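Local coordinates for coenzyme F420-dependent N(5),N(10)-methenyltetrahydromethanopterin reductase-related protein (Desulfurobacterium thermolithotrophum DSM 11699, PDB 6HUZ) that binds an iron-guanylylpyridinol cofactor and, as a bacterial paralog of [Fe]-hydrogenase, uses tetrahydrofolate derivatives as substrates, at residues 266-271 against 290-295. Residues are numbered along the deposited sequence; the frame is centred on the assembly and turned at random.
Sequences AMKASL and LLEKIE. With GUE (5,10-Methenyltetrahydrofolate), chain C.
Leu-291 rests its CD1 methyl on the backbone of helix 264-271, where CD1 lies 4.0 Å from CA of Lys-268. Its CG is anti to the carbonyl carbon, and from there the branch reaches across to the facing helix. Leu-271, one turn on from Lys-268, meets the same methyl, with its CD2 4.2 Å from Leu-291 CD1. The aliphatic chain of Lys-268 runs the other way, over the last turn of helix 282-292: CG stands anti to the backbone N (chi1 180°), and the chain bends at chi3 (-26°). This brings Lys-268 CE to 3.6 Å from Leu-291 O, a van der Waals approach. No hydrogen bond joins the two segments. The ammonium of Lys-268 makes a long, weak ion pair with Asp-265. Ser-270 instead serves 5,10-methenyltetrahydrofolate: ligand N2 donates to Ser-270 O at 2.9 Å (157° at the hydrogen) and, weakly, to Ser-270 OG. The folate sits at the subunit interface, also bonded to Gly-203 O and Lys-17 NZ of the second subunit. The contact belongs to the all-helical C-terminal part characteristic of the H2-forming methylenetetrahydromethanopterin dehydrogenase family. Helix 264-271 lies between the pterin and helix 282-292, on which Leu-271 touches Thr-284 and Ser-288; Lys-293 N-caps the short helix 294-297 that follows, and Met-267 packs on Phe-214 in helix 207-228 of the second subunit.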
loop_
_atom_site.group_PDB
_atom_site.type_symbol
_atom_site.label_atom_id
_atom_site.label_comp_id
_atom_site.label_asym_id
_atom_site.label_seq_id
_atom_site.Cartn_x
_atom_site.Cartn_y
_atom_site.Cartn_z
ATOM N N ALA A 266 -16.518 -9.210 -1.541
ATOM C CA ALA A 266 -16.680 -8.061 -2.437
ATOM C C ALA A 266 -15.461 -7.906 -3.295
ATOM O O ALA A 266 -15.582 -7.677 -4.486
ATOM C CB ALA A 266 -16.900 -6.786 -1.631
ATOM N N MET A 267 -14.255 -8.009 -2.696
ATOM C CA MET A 267 -13.053 -7.866 -3.465
ATOM C C MET A 267 -12.997 -8.957 -4.513
ATOM O O MET A 267 -12.721 -8.685 -5.662
ATOM C CB MET A 267 -11.840 -7.979 -2.550
ATOM C CG MET A 267 -11.668 -6.767 -1.669
ATOM S SD MET A 267 -10.014 -6.743 -0.931
ATOM C CE MET A 267 -10.136 -8.100 0.201
ATOM N N LYS A 268 -13.282 -10.199 -4.133
ATOM C CA LYS A 268 -13.228 -11.292 -5.106
ATOM C C LYS A 268 -14.195 -11.085 -6.284
ATOM O O LYS A 268 -13.837 -11.357 -7.425
ATOM C CB LYS A 268 -13.578 -12.579 -4.383
ATOM C CG LYS A 268 -13.581 -13.835 -5.230
ATOM C CD LYS A 268 -14.102 -15.048 -4.424
ATOM C CE LYS A 268 -13.921 -14.963 -2.912
ATOM N NZ LYS A 268 -14.728 -16.009 -2.221
ATOM N N ALA A 269 -15.415 -10.633 -5.994
ATOM C CA ALA A 269 -16.442 -10.396 -7.004
ATOM C C ALA A 269 -15.999 -9.287 -7.936
ATOM O O ALA A 269 -15.968 -9.481 -9.147
ATOM C CB ALA A 269 -17.743 -10.023 -6.329
ATOM N N SER A 270 -15.633 -8.131 -7.368
ATOM C CA SER A 270 -15.172 -6.970 -8.140
ATOM C C SER A 270 -13.972 -7.329 -9.056
ATOM O O SER A 270 -13.937 -6.917 -10.221
ATOM C CB SER A 270 -14.735 -5.851 -7.185
ATOM O OG SER A 270 -14.131 -4.777 -7.892
ATOM N N LEU A 271 -13.010 -8.087 -8.525
ATOM C CA LEU A 271 -11.789 -8.483 -9.252
ATOM C C LEU A 271 -12.077 -9.290 -10.512
ATOM O O LEU A 271 -11.304 -9.217 -11.475
ATOM C CB LEU A 271 -10.819 -9.267 -8.333
ATOM C CG LEU A 271 -9.438 -9.616 -8.934
ATOM C CD1 LEU A 271 -8.616 -8.350 -9.184
ATOM C CD2 LEU A 271 -8.641 -10.601 -7.979
ATOM N N LEU A 290 -6.230 -17.338 -4.846
ATOM C CA LEU A 290 -6.009 -17.324 -3.403
ATOM C C LEU A 290 -7.221 -16.825 -2.625
ATOM O O LEU A 290 -7.521 -17.382 -1.565
ATOM C CB LEU A 290 -4.797 -16.462 -3.051
ATOM C CG LEU A 290 -3.472 -17.041 -3.468
ATOM C CD1 LEU A 290 -2.371 -16.010 -3.305
ATOM C CD2 LEU A 290 -3.156 -18.333 -2.684
ATOM N N LEU A 291 -7.922 -15.789 -3.134
ATOM C CA LEU A 291 -9.084 -15.248 -2.428
ATOM C C LEU A 291 -10.176 -16.293 -2.294
ATOM O O LEU A 291 -10.944 -16.224 -1.343
ATOM C CB LEU A 291 -9.659 -14.013 -3.136
ATOM C CG LEU A 291 -8.742 -12.789 -3.147
ATOM C CD1 LEU A 291 -9.387 -11.656 -3.934
ATOM C CD2 LEU A 291 -8.400 -12.335 -1.753
ATOM N N GLU A 292 -10.251 -17.252 -3.235
ATOM C CA GLU A 292 -11.272 -18.301 -3.204
ATOM C C GLU A 292 -11.223 -19.192 -1.963
ATOM O O GLU A 292 -12.273 -19.627 -1.491
ATOM C CB GLU A 292 -11.173 -19.189 -4.463
ATOM C CG GLU A 292 -11.481 -18.450 -5.761
ATOM C CD GLU A 292 -11.407 -19.294 -7.021
ATOM O OE1 GLU A 292 -11.742 -18.764 -8.106
ATOM O OE2 GLU A 292 -11.018 -20.482 -6.928
ATOM N N LYS A 293 -10.033 -19.498 -1.445
ATOM C CA LYS A 293 -9.931 -20.366 -0.267
ATOM C C LYS A 293 -9.257 -19.626 0.860
ATOM O O LYS A 293 -8.738 -20.261 1.773
ATOM C CB LYS A 293 -9.094 -21.615 -0.605
ATOM C CG LYS A 293 -9.468 -22.283 -1.921
ATOM C CD LYS A 293 -8.984 -23.739 -1.996
ATOM C CE LYS A 293 -10.030 -24.675 -2.556
ATOM N NZ LYS A 293 -9.426 -25.890 -3.165
ATOM N N ILE A 294 -9.254 -18.293 0.813
ATOM C CA ILE A 294 -8.567 -17.513 1.832
ATOM C C ILE A 294 -9.003 -17.825 3.257
ATOM O O ILE A 294 -8.151 -17.865 4.138
ATOM C CB ILE A 294 -8.631 -16.004 1.514
ATOM C CG1 ILE A 294 -7.560 -15.252 2.300
ATOM C CG2 ILE A 294 -10.020 -15.431 1.773
ATOM C CD1 ILE A 294 -7.174 -14.021 1.688
ATOM N N GLU A 295 -10.295 -18.053 3.485
ATOM C CA GLU A 295 -10.840 -18.359 4.813
ATOM C C GLU A 295 -10.304 -19.656 5.448
ATOM O O GLU A 295 -10.243 -19.744 6.671
ATOM C CB GLU A 295 -12.390 -18.386 4.775
ATOM C CG GLU A 295 -13.012 -19.609 4.100
ATOM C CD GLU A 295 -12.889 -19.684 2.586
ATOM O OE1 GLU A 295 -12.904 -18.617 1.929
ATOM O OE2 GLU A 295 -12.778 -20.814 2.057
HETATM N N1 GUE C . -14.016 -3.918 -12.985
HETATM C C2 GUE C . -14.222 -3.306 -11.788
HETATM N N3 GUE C . -14.335 -1.980 -11.655
HETATM C C4 GUE C . -14.275 -1.139 -12.673
HETATM C C6 GUE C . -14.432 -1.669 -16.448
HETATM C "C1'" GUE C . -12.068 4.035 -18.295
HETATM C "C2'" GUE C . -11.578 3.644 -17.042
HETATM C "C3'" GUE C . -11.926 2.401 -16.505
HETATM C "C4'" GUE C . -12.788 1.538 -17.200
HETATM C "C5'" GUE C . -13.296 1.952 -18.442
HETATM O O4 GUE C . -14.405 0.088 -12.477
HETATM C C4A GUE C . -14.087 -1.728 -14.017
HETATM N N5 GUE C . -13.928 -1.053 -15.228
HETATM C C7 GUE C . -13.648 -2.974 -16.528
HETATM N N8 GUE C . -13.767 -3.775 -15.314
HETATM C C8A GUE C . -13.953 -3.183 -14.108
HETATM N N2 GUE C . -14.275 -4.101 -10.691
HETATM C C9 GUE C . -13.798 -0.746 -17.500
HETATM N N10 GUE C . -13.230 0.305 -16.659
HETATM C "C6'" GUE C . -12.930 3.185 -18.980
HETATM C C11 GUE C . -11.699 5.377 -18.889
HETATM O O11 GUE C . -10.729 5.993 -18.476
HETATM N N GUE C . -12.474 5.885 -19.856
HETATM C CA GUE C . -12.304 7.247 -20.367
HETATM C C GUE C . -13.581 8.055 -20.253
HETATM O OX1 GUE C . -14.690 7.460 -20.265
HETATM O OX2 GUE C . -13.516 9.299 -20.139
HETATM C CB GUE C . -11.767 7.253 -21.803
HETATM C CG GUE C . -11.497 5.854 -22.370
HETATM C CD GUE C . -11.096 5.876 -23.839
HETATM O OE1 GUE C . -10.112 5.170 -24.194
HETATM O OE2 GUE C . -11.766 6.579 -24.642
HETATM C C1 GUE C . -13.269 0.024 -15.412
#